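Local coordinates for protein Tas1 (Pseudomonas aeruginosa, PDB 6OX6) that pyrophosphorylates adenosine nucleotides to make (p)ppApp, acting as a type VI secretion toxin that drains ADP and ATP from competitor cells, at residues A[255-260]-A[281-286]; A[310-315]-A[362-367]; A[329-334]-A[350-355]; A[366-371]-A[389-394]; A[399-404]-A[427-432]. All coordinates share one frame; numbering follows the deposited sequence.

Contact 1. Residues A[255-260]-A[281-286]. With ACT (acetate ion), chain D.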
# COMPACT_ATOMS: atom_id res chain seq x y z
N LYS A 255 0.11 -1.76 21.91
CA LYS A 255 1.47 -1.35 21.58
C LYS A 255 1.50 -0.24 20.54
O LYS A 255 2.59 0.28 20.25
CB LYS A 255 2.29 -2.55 21.09
CG LYS A 255 2.38 -3.73 22.09
CD LYS A 255 1.66 -4.97 21.57
CE LYS A 255 2.11 -6.24 22.31
NZ LYS A 255 2.36 -5.96 23.73
N ALA A 256 0.36 0.16 20.00
CA ALA A 256 0.34 1.08 18.86
C ALA A 256 0.84 2.48 19.25
O ALA A 256 1.63 3.06 18.49
CB ALA A 256 -1.06 1.12 18.24
N PRO A 257 0.44 3.04 20.41
CA PRO A 257 1.06 4.31 20.84
C PRO A 257 2.58 4.26 20.93
O PRO A 257 3.25 5.20 20.49
CB PRO A 257 0.41 4.56 22.20
CG PRO A 257 -0.93 3.93 22.10
CD PRO A 257 -0.71 2.69 21.27
N ALA A 258 3.15 3.19 21.49
CA ALA A 258 4.60 3.11 21.55
C ALA A 258 5.22 2.91 20.17
O ALA A 258 6.31 3.43 19.89
CB ALA A 258 5.03 1.97 22.47
N ALA A 259 4.55 2.15 19.29
CA ALA A 259 5.08 2.03 17.94
C ALA A 259 5.01 3.37 17.22
O ALA A 259 5.96 3.76 16.52
CB ALA A 259 4.32 0.95 17.17
N LYS A 260 3.94 4.13 17.46
CA LYS A 260 3.82 5.45 16.85
C LYS A 260 4.98 6.34 17.25
O LYS A 260 5.68 6.90 16.39
CB LYS A 260 2.48 6.09 17.23
CG LYS A 260 2.24 7.43 16.56
CD LYS A 260 1.28 8.28 17.37
CE LYS A 260 0.81 9.48 16.59
NZ LYS A 260 1.90 10.29 15.97
N ALA A 281 0.19 10.97 12.14
CA ALA A 281 -1.22 10.63 12.15
C ALA A 281 -1.52 9.91 13.46
O ALA A 281 -0.63 9.32 14.06
CB ALA A 281 -1.58 9.73 10.96
N PRO A 282 -2.78 9.92 13.90
CA PRO A 282 -3.13 9.15 15.10
C PRO A 282 -3.18 7.66 14.79
O PRO A 282 -3.11 7.22 13.63
CB PRO A 282 -4.52 9.68 15.47
CG PRO A 282 -5.10 10.12 14.16
CD PRO A 282 -3.94 10.65 13.36
N ILE A 283 -3.30 6.88 15.86
CA ILE A 283 -3.42 5.43 15.76
C ILE A 283 -4.68 5.09 14.97
O ILE A 283 -5.70 5.79 15.06
CB ILE A 283 -3.43 4.84 17.18
CG1 ILE A 283 -2.02 4.46 17.61
CG2 ILE A 283 -4.36 3.66 17.33
CD1 ILE A 283 -1.10 5.64 17.79
N LYS A 284 -4.62 4.03 14.16
CA LYS A 284 -5.80 3.63 13.40
C LYS A 284 -6.98 3.44 14.34
O LYS A 284 -6.84 2.88 15.43
CB LYS A 284 -5.53 2.33 12.64
CG LYS A 284 -6.62 1.96 11.64
CD LYS A 284 -6.19 0.84 10.70
CE LYS A 284 -6.22 1.34 9.25
NZ LYS A 284 -5.35 2.55 9.03
N SER A 285 -8.15 3.92 13.93
CA SER A 285 -9.32 3.80 14.79
C SER A 285 -9.67 2.34 15.00
O SER A 285 -9.43 1.48 14.14
CB SER A 285 -10.53 4.53 14.20
OG SER A 285 -11.34 3.65 13.41
N ARG A 286 -10.29 2.07 16.16
CA ARG A 286 -10.57 0.71 16.60
C ARG A 286 -11.40 -0.07 15.58
O ARG A 286 -10.99 -1.15 15.14
CB ARG A 286 -11.29 0.74 17.96
CG ARG A 286 -11.66 -0.65 18.52
CD ARG A 286 -12.08 -0.60 20.03
NE ARG A 286 -11.04 -1.19 20.87
CZ ARG A 286 -10.20 -0.47 21.61
NH1 ARG A 286 -10.30 0.85 21.62
NH2 ARG A 286 -9.26 -1.07 22.34
C ACT D . -7.40 5.17 8.85
O ACT D . -7.87 4.06 8.45
OXT ACT D . -6.49 5.85 8.33
CH3 ACT D . -8.06 5.76 10.17
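Lys260 passes obliquely across Ile283, and following it outward from the helix shows how one long side chain can serve apolar and polar neighbours in turn. Lys260 CB already rests on the Ile283 methyl, 3.7 Å from CD1. CG follows beside the same methyl, and Lys260 CD comes nearest of all, 3.6 Å from Ile283 CD1. With CG anti to the backbone N (chi1 -177°), the chain runs out toward residues 281-283 and turns at its last torsion. There CE sits tightly against Ala281 O, at a separation whose exact length is doubtful, and approaches Pro282 CA. Lys260 NZ is 3.3 Å from Ala281 O but badly angled for a hydrogen bond; its charge is instead paired in a salt bridge with Asp264, one helical turn further on. The root of Ile283 is met by the start of the helix: Ile283 CG1 is 3.5 Å from Ala256 CB, while Pro257 touches more loosely, its CD 4.3 Å from Ile283 CG1. Tyr253 of helix 249-253 also packs on Ile283. The contact thus fastens the first turn of helix 256-273 to the link between edge strand 277-280 and helix 286-296, at the protein surface, with Ala308 of strand 308-313 lying against Lys260.

Contact 2. Residues A[310-315]-A[362-367]. With ACT (acetate ion), chain I.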
# COMPACT_ATOMS: atom_id res chain seq x y z
N ASN A 310 3.05 7.03 9.39
CA ASN A 310 3.24 8.43 9.04
C ASN A 310 3.75 8.52 7.61
O ASN A 310 3.93 7.51 6.92
CB ASN A 310 4.16 9.16 10.03
CG ASN A 310 5.49 8.48 10.18
OD1 ASN A 310 6.19 8.23 9.20
ND2 ASN A 310 5.90 8.26 11.44
N THR A 311 3.94 9.74 7.15
CA THR A 311 4.41 10.02 5.81
C THR A 311 5.58 10.99 5.89
O THR A 311 5.51 11.99 6.62
CB THR A 311 3.28 10.65 4.93
OG1 THR A 311 2.12 9.81 4.94
CG2 THR A 311 3.74 10.81 3.49
N ILE A 312 6.64 10.70 5.14
CA ILE A 312 7.75 11.62 5.00
C ILE A 312 7.65 12.29 3.64
O ILE A 312 7.60 11.62 2.60
CB ILE A 312 9.09 10.91 5.18
CG1 ILE A 312 9.16 10.27 6.58
CG2 ILE A 312 10.22 11.87 4.95
CD1 ILE A 312 10.41 9.42 6.81
N ILE A 313 7.60 13.61 3.63
CA ILE A 313 7.50 14.37 2.39
C ILE A 313 8.84 15.06 2.19
O ILE A 313 9.25 15.86 3.04
CB ILE A 313 6.34 15.39 2.42
CG1 ILE A 313 5.00 14.68 2.64
CG2 ILE A 313 6.30 16.25 1.15
CD1 ILE A 313 4.54 14.71 4.09
N VAL A 314 9.53 14.72 1.10
CA VAL A 314 10.80 15.34 0.76
C VAL A 314 10.78 15.61 -0.73
O VAL A 314 9.94 15.10 -1.47
CB VAL A 314 12.01 14.46 1.15
CG1 VAL A 314 12.21 14.45 2.68
CG2 VAL A 314 11.83 13.03 0.64
N GLU A 315 11.72 16.43 -1.19
CA GLU A 315 11.81 16.72 -2.61
C GLU A 315 12.13 15.45 -3.39
O GLU A 315 12.63 14.46 -2.85
CB GLU A 315 12.84 17.81 -2.87
CG GLU A 315 12.46 19.11 -2.22
CD GLU A 315 11.17 19.71 -2.80
OE1 GLU A 315 10.83 19.42 -3.98
OE2 GLU A 315 10.49 20.47 -2.07
N ILE A 362 5.92 3.60 7.38
CA ILE A 362 6.43 4.92 7.00
C ILE A 362 6.44 5.04 5.48
O ILE A 362 7.20 4.34 4.79
CB ILE A 362 7.84 5.18 7.55
CG1 ILE A 362 7.84 5.13 9.07
CG2 ILE A 362 8.27 6.55 7.10
CD1 ILE A 362 9.25 5.20 9.68
N GLN A 363 5.64 5.96 4.95
CA GLN A 363 5.60 6.21 3.52
C GLN A 363 6.44 7.44 3.19
O GLN A 363 6.58 8.34 4.01
CB GLN A 363 4.18 6.46 3.04
CG GLN A 363 3.27 5.28 3.17
CD GLN A 363 1.92 5.59 2.60
OE1 GLN A 363 1.09 6.21 3.26
NE2 GLN A 363 1.72 5.23 1.37
N VAL A 364 6.96 7.47 1.97
CA VAL A 364 7.78 8.58 1.51
C VAL A 364 7.36 8.93 0.10
O VAL A 364 7.15 8.04 -0.73
CB VAL A 364 9.29 8.26 1.54
CG1 VAL A 364 10.06 9.55 1.46
CG2 VAL A 364 9.69 7.46 2.80
N ASN A 365 7.27 10.22 -0.18
CA ASN A 365 6.95 10.67 -1.54
C ASN A 365 7.29 12.14 -1.65
O ASN A 365 7.58 12.80 -0.65
CB ASN A 365 5.47 10.45 -1.88
CG ASN A 365 5.29 9.92 -3.30
OD1 ASN A 365 6.06 10.26 -4.20
ND2 ASN A 365 4.29 9.06 -3.50
N SER A 366 7.24 12.64 -2.88
CA SER A 366 7.46 14.04 -3.17
C SER A 366 6.17 14.84 -3.05
O SER A 366 5.06 14.28 -3.06
CB SER A 366 8.04 14.20 -4.57
OG SER A 366 7.15 13.63 -5.53
N PRO A 367 6.27 16.17 -2.94
CA PRO A 367 5.04 16.98 -2.96
C PRO A 367 4.27 16.85 -4.26
O PRO A 367 3.03 16.86 -4.24
CB PRO A 367 5.56 18.42 -2.74
CG PRO A 367 6.94 18.27 -2.15
CD PRO A 367 7.48 16.99 -2.73
C ACT I . 0.69 8.72 -0.05
O ACT I . 0.03 7.65 -0.22
OXT ACT I . 0.26 9.88 0.22
CH3 ACT I . 2.26 8.57 -0.19
O HOH W 1 1.54 6.71 5.87
O HOH W 2 0.06 8.81 3.36
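Four backbone hydrogen bonds tie Asn310, Ile312 and Val314 to Gln363 and Asn365, with the two strands running parallel. Gln363 N gives a nearly straight bond (175°) to Asn310 O, and Ile312 N reaches Gln363 O at 2.6 Å. Asn365 N then bonds Ile312 O, and Val314 N bonds Asn365 O, the usual parallel ladder.

On one face Ile312 and Val364 stand side by side, while Ile312 CD1 slants across to Ile362 CG2 at 3.6 Å. Val364 CG1 also reaches Val314 CG2, at 4.0 Å. Asn310 joins this mostly apolar row with its CG wedged between backbone N and carbonyl carbon (chi1 55°), which lays Asn310 OD1 3.4 Å from Ile362 CG2. Helices 256-273 and 319-328 cover this face, and Asp264 of the former accepts from Asn310 ND2.

The other face is wetter near its start. Two waters join Thr311 OG1 to Gln363 OE1, whose own separation is 4.1 Å. An acetate, probably from the crystallisation liquor, takes a weak bond from Gln363 NE2 and another from Lys373. Further along, Ile313 CG2 packs on Pro367 CG, 3.9 Å away, where the chain turns into helix 367-373; Asn365 OD1 accepts from Ser366 N, and its ND2 is held by Ser346 O.

Two chemistries therefore meet at one strand pair: a mostly apolar face covered by helices, where buried Asn310 OD1 finds no partner, and a face hydrated around Thr311 and Gln363, its acetate only weakly held by the glutamine.

Contact 3. Residues A[329-334]-A[350-355]. With ACT (acetate ion), chain E.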
# COMPACT_ATOMS: atom_id res chain seq x y z
N ARG A 329 17.75 0.73 8.48
CA ARG A 329 17.24 0.51 9.82
C ARG A 329 16.39 -0.75 9.90
O ARG A 329 15.66 -0.94 10.88
CB ARG A 329 16.46 1.73 10.28
CG ARG A 329 17.34 2.95 10.25
CD ARG A 329 16.63 4.12 10.84
NE ARG A 329 16.29 3.86 12.24
CZ ARG A 329 16.83 4.49 13.28
NH1 ARG A 329 17.75 5.43 13.09
NH2 ARG A 329 16.44 4.18 14.50
N GLY A 330 16.50 -1.61 8.90
CA GLY A 330 15.83 -2.89 8.92
C GLY A 330 14.41 -2.88 8.41
O GLY A 330 13.79 -3.94 8.42
N ALA A 331 13.88 -1.73 8.00
CA ALA A 331 12.53 -1.70 7.43
C ALA A 331 12.44 -2.63 6.23
O ALA A 331 13.39 -2.78 5.45
CB ALA A 331 12.16 -0.28 7.00
N LYS A 332 11.22 -3.10 5.99
CA LYS A 332 10.86 -3.84 4.79
C LYS A 332 10.50 -2.66 3.88
O LYS A 332 9.70 -1.80 4.27
CB LYS A 332 9.65 -4.73 5.03
CG LYS A 332 9.54 -5.90 4.06
CD LYS A 332 8.33 -6.76 4.38
CE LYS A 332 8.49 -8.17 3.83
NZ LYS A 332 9.28 -8.18 2.56
N VAL A 333 11.04 -2.59 2.67
CA VAL A 333 10.83 -1.40 1.86
C VAL A 333 10.29 -1.78 0.49
O VAL A 333 10.85 -2.65 -0.18
CB VAL A 333 12.12 -0.58 1.70
CG1 VAL A 333 11.85 0.63 0.79
CG2 VAL A 333 12.67 -0.14 3.09
N LYS A 334 9.20 -1.13 0.06
CA LYS A 334 8.66 -1.27 -1.28
C LYS A 334 8.91 0.02 -2.06
O LYS A 334 8.40 1.09 -1.69
CB LYS A 334 7.16 -1.58 -1.25
CG LYS A 334 6.50 -1.60 -2.64
CD LYS A 334 5.25 -2.47 -2.66
CE LYS A 334 4.23 -2.01 -1.62
NZ LYS A 334 3.34 -0.95 -2.17
N SER A 350 7.22 1.55 3.46
CA SER A 350 8.10 0.72 4.25
C SER A 350 7.36 0.29 5.50
O SER A 350 6.45 0.98 5.98
CB SER A 350 9.39 1.45 4.61
OG SER A 350 9.14 2.45 5.57
N THR A 351 7.78 -0.84 6.03
CA THR A 351 7.22 -1.40 7.24
C THR A 351 8.35 -1.57 8.23
O THR A 351 9.37 -2.19 7.90
CB THR A 351 6.57 -2.76 6.98
OG1 THR A 351 5.58 -2.62 5.96
CG2 THR A 351 5.92 -3.31 8.26
N MSE A 352 8.17 -1.07 9.45
CA MSE A 352 9.20 -1.20 10.45
C MSE A 352 8.72 -1.98 11.64
O MSE A 352 7.65 -1.67 12.18
CB MSE A 352 9.56 0.18 10.99
CG MSE A 352 10.44 0.95 10.03
SE MSE A 352 12.09 1.49 10.96
CE MSE A 352 12.50 -0.27 11.73
N ASN A 353 9.47 -3.00 12.04
CA ASN A 353 9.13 -3.74 13.25
C ASN A 353 9.70 -2.99 14.44
O ASN A 353 10.91 -2.97 14.65
CB ASN A 353 9.65 -5.17 13.18
CG ASN A 353 8.86 -6.06 12.23
OD1 ASN A 353 7.71 -5.75 11.91
ND2 ASN A 353 9.46 -7.17 11.80
N THR A 354 8.83 -2.36 15.22
CA THR A 354 9.30 -1.48 16.29
C THR A 354 9.54 -2.26 17.57
O THR A 354 9.01 -3.35 17.77
CB THR A 354 8.28 -0.40 16.59
OG1 THR A 354 7.05 -1.03 16.98
CG2 THR A 354 8.01 0.43 15.34
N LYS A 355 10.31 -1.63 18.46
CA LYS A 355 10.63 -2.22 19.76
C LYS A 355 9.40 -2.62 20.55
O LYS A 355 9.48 -3.54 21.38
CB LYS A 355 11.48 -1.24 20.57
CG LYS A 355 12.90 -1.13 20.06
CD LYS A 355 13.83 -0.45 21.07
CE LYS A 355 14.41 0.84 20.51
NZ LYS A 355 13.40 1.95 20.46
C ACT E . 0.92 2.43 -1.38
O ACT E . 1.25 1.33 -0.81
OXT ACT E . 1.08 3.63 -1.00
CH3 ACT E . 0.21 2.27 -2.76
O HOH W 3 12.07 -3.45 10.82
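Met352, present as selenomethionine, gives most to this antiparallel pairing, followed by Ser350 and Lys332. Met352 bends at chi2 and chi3, which brings its end toward residues 329-331: Met352 CG lies 3.7 Å from Ala331 CB, and its terminal CE settles 3.3 Å from Arg329 O. It thereby packs on the residues flanking Gly330, whose positive phi makes it the C-prime residue of a Schellman motif closing helix 319-328.

Ser350 faces Val333 in a non-hydrogen-bonded pair. Ser350 CB is 3.9 Å from Val333 CG2 and lies close to Lys332 O, and OG turns away to bond Ile362 O on the next strand. Leu326 of helix 319-328 packs on this same side, touching both Ser350 and Ala331.

Lys332 and Thr351 form the hydrogen-bonded pair. Lys332 N to Thr351 O and Thr351 N to Lys332 O are both 2.8 Å, each donor in the plane of the carbonyl it meets. Lys332 CB is 4.1 Å from Thr351 CB. Beyond CB the lysine leads off toward the immunity protein, where NZ makes a long, weak ion pair with Asp19 of that chain; Phe20 of the same chain packs on Thr351.

Chemically, a short reciprocal pair of bonds fixes the register, the end of Met352 packs against Arg329 and Ala331, where helix 319-328 ends, and the Lys332-Thr351 face meets the immunity protein, to which Lys334 adds a cation-pi contact with Phe61 of that chain.

Contact 4. Residues A[366-371]-A[389-394]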
# COMPACT_ATOMS: atom_id res chain seq x y z
N SER A 366 7.24 12.64 -2.88
CA SER A 366 7.46 14.04 -3.17
C SER A 366 6.17 14.84 -3.05
O SER A 366 5.06 14.28 -3.06
CB SER A 366 8.04 14.20 -4.57
OG SER A 366 7.15 13.63 -5.53
N PRO A 367 6.27 16.17 -2.94
CA PRO A 367 5.04 16.98 -2.96
C PRO A 367 4.27 16.85 -4.26
O PRO A 367 3.03 16.86 -4.24
CB PRO A 367 5.56 18.42 -2.74
CG PRO A 367 6.94 18.27 -2.15
CD PRO A 367 7.48 16.99 -2.73
N GLU A 368 4.96 16.69 -5.39
CA GLU A 368 4.26 16.60 -6.67
C GLU A 368 3.38 15.36 -6.73
O GLU A 368 2.24 15.42 -7.20
CB GLU A 368 5.27 16.60 -7.82
CG GLU A 368 6.01 17.92 -8.01
CD GLU A 368 7.00 18.24 -6.87
OE1 GLU A 368 7.33 17.33 -6.08
OE2 GLU A 368 7.46 19.41 -6.77
N MSE A 369 3.91 14.24 -6.25
CA MSE A 369 3.18 12.98 -6.27
C MSE A 369 1.98 13.02 -5.36
O MSE A 369 0.91 12.47 -5.72
CB MSE A 369 4.10 11.86 -5.83
CG MSE A 369 5.04 11.45 -6.97
SE MSE A 369 3.99 11.18 -8.61
CE MSE A 369 2.76 9.81 -7.94
N ILE A 370 2.12 13.64 -4.20
CA ILE A 370 1.03 13.73 -3.22
C ILE A 370 -0.06 14.66 -3.73
O ILE A 370 -1.25 14.37 -3.61
CB ILE A 370 1.57 14.17 -1.86
CG1 ILE A 370 2.29 12.98 -1.20
CG2 ILE A 370 0.39 14.70 -0.98
CD1 ILE A 370 3.29 13.36 -0.14
N TYR A 371 0.33 15.81 -4.28
CA TYR A 371 -0.61 16.67 -4.96
C TYR A 371 -1.42 15.89 -5.98
O TYR A 371 -2.65 16.00 -6.05
CB TYR A 371 0.15 17.81 -5.65
CG TYR A 371 -0.73 18.75 -6.40
CD1 TYR A 371 -0.77 18.76 -7.79
CD2 TYR A 371 -1.53 19.65 -5.72
CE1 TYR A 371 -1.59 19.65 -8.48
CE2 TYR A 371 -2.35 20.53 -6.39
CZ TYR A 371 -2.38 20.52 -7.77
OH TYR A 371 -3.20 21.40 -8.41
N ASP A 389 0.16 25.23 -2.09
CA ASP A 389 -0.09 26.31 -3.03
C ASP A 389 1.06 26.46 -4.02
O ASP A 389 0.82 26.70 -5.21
CB ASP A 389 -0.35 27.61 -2.26
CG ASP A 389 -1.65 27.57 -1.46
OD1 ASP A 389 -2.58 26.84 -1.91
OD2 ASP A 389 -1.75 28.26 -0.41
N ALA A 390 2.30 26.30 -3.55
CA ALA A 390 3.44 26.34 -4.47
C ALA A 390 3.35 25.23 -5.51
O ALA A 390 3.57 25.47 -6.71
CB ALA A 390 4.75 26.22 -3.69
N VAL A 391 3.02 24.01 -5.08
CA VAL A 391 2.98 22.89 -6.02
C VAL A 391 1.84 23.08 -7.02
O VAL A 391 2.01 22.84 -8.22
CB VAL A 391 2.86 21.57 -5.26
CG1 VAL A 391 2.48 20.43 -6.20
CG2 VAL A 391 4.18 21.26 -4.56
N ALA A 392 0.68 23.53 -6.55
CA ALA A 392 -0.48 23.69 -7.43
C ALA A 392 -0.24 24.75 -8.51
O ALA A 392 -0.73 24.61 -9.63
CB ALA A 392 -1.72 24.04 -6.61
N ALA A 393 0.51 25.81 -8.18
CA ALA A 393 0.72 26.86 -9.17
C ALA A 393 1.66 26.40 -10.28
O ALA A 393 1.49 26.79 -11.45
CB ALA A 393 1.26 28.13 -8.51
N LYS A 394 2.62 25.55 -9.93
CA LYS A 394 3.59 25.05 -10.90
C LYS A 394 3.21 23.67 -11.45
O LYS A 394 3.99 23.06 -12.18
CB LYS A 394 4.99 24.99 -10.28
CG LYS A 394 5.54 26.34 -9.87
CD LYS A 394 6.73 26.20 -8.93
CE LYS A 394 6.76 27.31 -7.90
NZ LYS A 394 7.09 26.81 -6.54
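Within 389-394, Val391 and Ala392 press on helix 367-373, and Val391 comes first along the chain. Its two methyls divide the work. Val391 CG1, anti to the backbone N (chi1 167°), lies 3.5 Å from Tyr371 CB and about as near to CG, approaching the ring obliquely. Val391 CG2 turns instead to the beginning of the opposing helix and meets Pro367 CB at 3.6 Å. Between these two anchor points the valine passes Glu368, with Val391 CG1 4.2 Å from Glu368 CA, and the tip of the glutamate folds back loosely toward CG2. The side chains of Tyr371 and Val391 slide past one another in opposite directions, so the valine packs beside the base of the tyrosine and leaves the far end to the next residue.

Ala392 takes that end. Ala392 CB is 3.5 Å from Tyr371 OH and 3.6 Å from Tyr371 CE2, while the backbone N of Ala392 stands 4.3 Å above one face of the Tyr371 ring, offset toward the rim. Tyr371 reaches this position because its CG is also anti to its backbone N (chi1 179°), which sends the ring out toward Ala392. Tyr388, one turn earlier on that helix, meets the same ring edge-to-face.

The two helical segments cross steeply, at -78°, with axes 9.9 Å apart at closest approach. Helix 367-373 lies among helix 385-393, helix 376-383, whose Leu383 packs on Pro367 and Ile370, and strand 308-313, whose Ile313 touches Ile370.

Contact 5. Residues A[399-404]-A[427-432]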
# COMPACT_ATOMS: atom_id res chain seq x y z
N GLY A 399 -4.77 18.74 -9.77
CA GLY A 399 -4.39 17.85 -8.70
C GLY A 399 -5.51 16.91 -8.32
O GLY A 399 -6.67 17.10 -8.69
N GLY A 400 -5.14 15.87 -7.58
CA GLY A 400 -6.12 15.10 -6.83
C GLY A 400 -6.88 14.04 -7.57
O GLY A 400 -7.85 13.50 -7.02
N GLN A 401 -6.49 13.70 -8.79
CA GLN A 401 -7.20 12.70 -9.57
C GLN A 401 -6.74 11.27 -9.27
O GLN A 401 -7.50 10.32 -9.51
CB GLN A 401 -7.02 12.98 -11.07
CG GLN A 401 -7.48 14.37 -11.47
CD GLN A 401 -8.89 14.61 -11.02
OE1 GLN A 401 -9.83 14.01 -11.55
NE2 GLN A 401 -9.06 15.44 -9.98
N GLY A 402 -5.51 11.11 -8.75
CA GLY A 402 -4.94 9.77 -8.62
C GLY A 402 -5.79 8.82 -7.80
O GLY A 402 -6.07 7.69 -8.22
N HIS A 403 -6.17 9.24 -6.59
CA HIS A 403 -6.97 8.38 -5.72
C HIS A 403 -8.32 8.05 -6.33
O HIS A 403 -8.88 6.99 -6.02
CB HIS A 403 -7.16 9.02 -4.35
CG HIS A 403 -8.20 10.12 -4.32
ND1 HIS A 403 -9.47 9.94 -3.82
CD2 HIS A 403 -8.13 11.41 -4.73
CE1 HIS A 403 -10.15 11.07 -3.93
NE2 HIS A 403 -9.37 11.98 -4.49
N LYS A 404 -8.80 8.89 -7.24
CA LYS A 404 -10.07 8.65 -7.92
C LYS A 404 -9.94 7.41 -8.81
O LYS A 404 -10.77 6.50 -8.74
CB LYS A 404 -10.47 9.87 -8.75
CG LYS A 404 -10.97 11.04 -7.93
CD LYS A 404 -11.31 12.23 -8.82
CE LYS A 404 -12.72 12.73 -8.55
NZ LYS A 404 -12.95 13.02 -7.11
N ARG A 427 -2.08 5.96 -15.51
CA ARG A 427 -0.67 6.04 -15.87
C ARG A 427 -0.40 7.31 -16.65
O ARG A 427 0.61 8.00 -16.40
CB ARG A 427 -0.25 4.83 -16.71
CG ARG A 427 -0.27 3.51 -15.95
CD ARG A 427 0.47 2.41 -16.74
NE ARG A 427 -0.16 2.16 -18.04
CZ ARG A 427 -1.23 1.37 -18.20
NH1 ARG A 427 -1.77 0.73 -17.16
NH2 ARG A 427 -1.73 1.19 -19.42
N ALA A 428 -1.28 7.64 -17.59
CA ALA A 428 -1.10 8.87 -18.35
C ALA A 428 -1.14 10.09 -17.43
O ALA A 428 -0.40 11.06 -17.62
CB ALA A 428 -2.16 8.96 -19.45
N TYR A 429 -1.99 10.04 -16.40
CA TYR A 429 -2.10 11.17 -15.48
C TYR A 429 -0.81 11.35 -14.70
O TYR A 429 -0.21 12.43 -14.69
CB TYR A 429 -3.30 10.97 -14.55
CG TYR A 429 -3.44 12.01 -13.45
CD1 TYR A 429 -3.93 13.30 -13.73
CD2 TYR A 429 -3.14 11.69 -12.13
CE1 TYR A 429 -4.09 14.24 -12.70
CE2 TYR A 429 -3.27 12.62 -11.12
CZ TYR A 429 -3.73 13.88 -11.40
OH TYR A 429 -3.86 14.76 -10.34
N TYR A 430 -0.38 10.29 -14.01
CA TYR A 430 0.83 10.39 -13.21
C TYR A 430 2.06 10.67 -14.06
O TYR A 430 3.00 11.29 -13.57
CB TYR A 430 1.05 9.10 -12.44
CG TYR A 430 0.20 8.99 -11.20
CD1 TYR A 430 0.10 10.04 -10.29
CD2 TYR A 430 -0.50 7.82 -10.93
CE1 TYR A 430 -0.68 9.92 -9.12
CE2 TYR A 430 -1.26 7.68 -9.76
CZ TYR A 430 -1.34 8.74 -8.87
OH TYR A 430 -2.11 8.56 -7.72
N ASP A 431 2.08 10.18 -15.31
CA ASP A 431 3.19 10.49 -16.21
C ASP A 431 3.25 11.97 -16.54
O ASP A 431 4.34 12.55 -16.62
CB ASP A 431 3.08 9.68 -17.50
CG ASP A 431 3.60 8.27 -17.35
OD1 ASP A 431 4.19 7.96 -16.28
OD2 ASP A 431 3.41 7.47 -18.29
N ALA A 432 2.10 12.59 -16.79
CA ALA A 432 2.11 14.03 -17.05
C ALA A 432 2.65 14.79 -15.84
O ALA A 432 3.41 15.75 -16.00
CB ALA A 432 0.72 14.53 -17.43
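The loop 399-401 and the first turn of helix 402-410 pass across helix 419-435, with Gly402 and Tyr430 the nearest backbones, their CA atoms 7.4 Å apart. Two adjacent tyrosines reach over from the long helix, each in its own way.

Tyr429, with CG anti to its backbone N (chi1 174°), extends straight at the loop. Gln401 lies over one face of its ring: Gln401 CB is 3.7 Å from the Tyr429 ring centroid and 22° off the normal, a CH-pi contact displaced toward the CZ end, where Gln401 CB comes within 3.4 Å of Tyr429 CZ. Gln401 CG lies beyond the rim, near CE1. The glutamine then bends away at chi2, crossing the tyrosine at about a right angle, and its amide returns to its own loop: Gln401 NE2 gives an almost straight bond (175°) to Gly399 O, 3.2 Å away. The phenol oxygen Tyr429 OH pushes on among the backbone atoms, 3.2 Å from Gln401 N, and Pro398 O and Ala372 O share its one proton.

Tyr430 meets the start of the helix at Gly402. The close approach of Tyr430 OH, 3.2 Å, is to Gly402 CA, which carries no side chain, and the ring is oblique to that atom. Tyr429 CD2 lies over one face of the Tyr430 ring, and Met369 and Tyr345 pack around it.

The chemistry is that of a buried phenol set among carbonyls: two of them together help to hold the tip of Tyr429, CH-pi contact covers one face of its ring, and the amide of Gln401 braces the loop from within.

How the contacts relate
The five contacts join neighbouring parts of the modelled region. Contacts 2 and 3 belong to the same sheet and meet where Ile362 O pairs with Ser350 OG at 2.8 Å, a probable hydrogen bond between neighbouring strands. Contact 1 flanks contact 3, with Ala259 CB 3.4 Å from Thr354 OG1. Contact 4 begins on Ser366 and Pro367, where contact 2 ends, and Ile313 CG1 packs on Ile370 CD1. Contact 5 then joins contact 4 through Tyr371 O and Gly400 N, probably hydrogen-bonded at 2.9 Å. Contacts 1 and 5 lie on opposite sides of the chain's centre, their centres about 30 Å apart. Acetates, probably from the crystallisation liquor, sit beside contacts 1, 2 and 3, and the immunity protein touches contact 3.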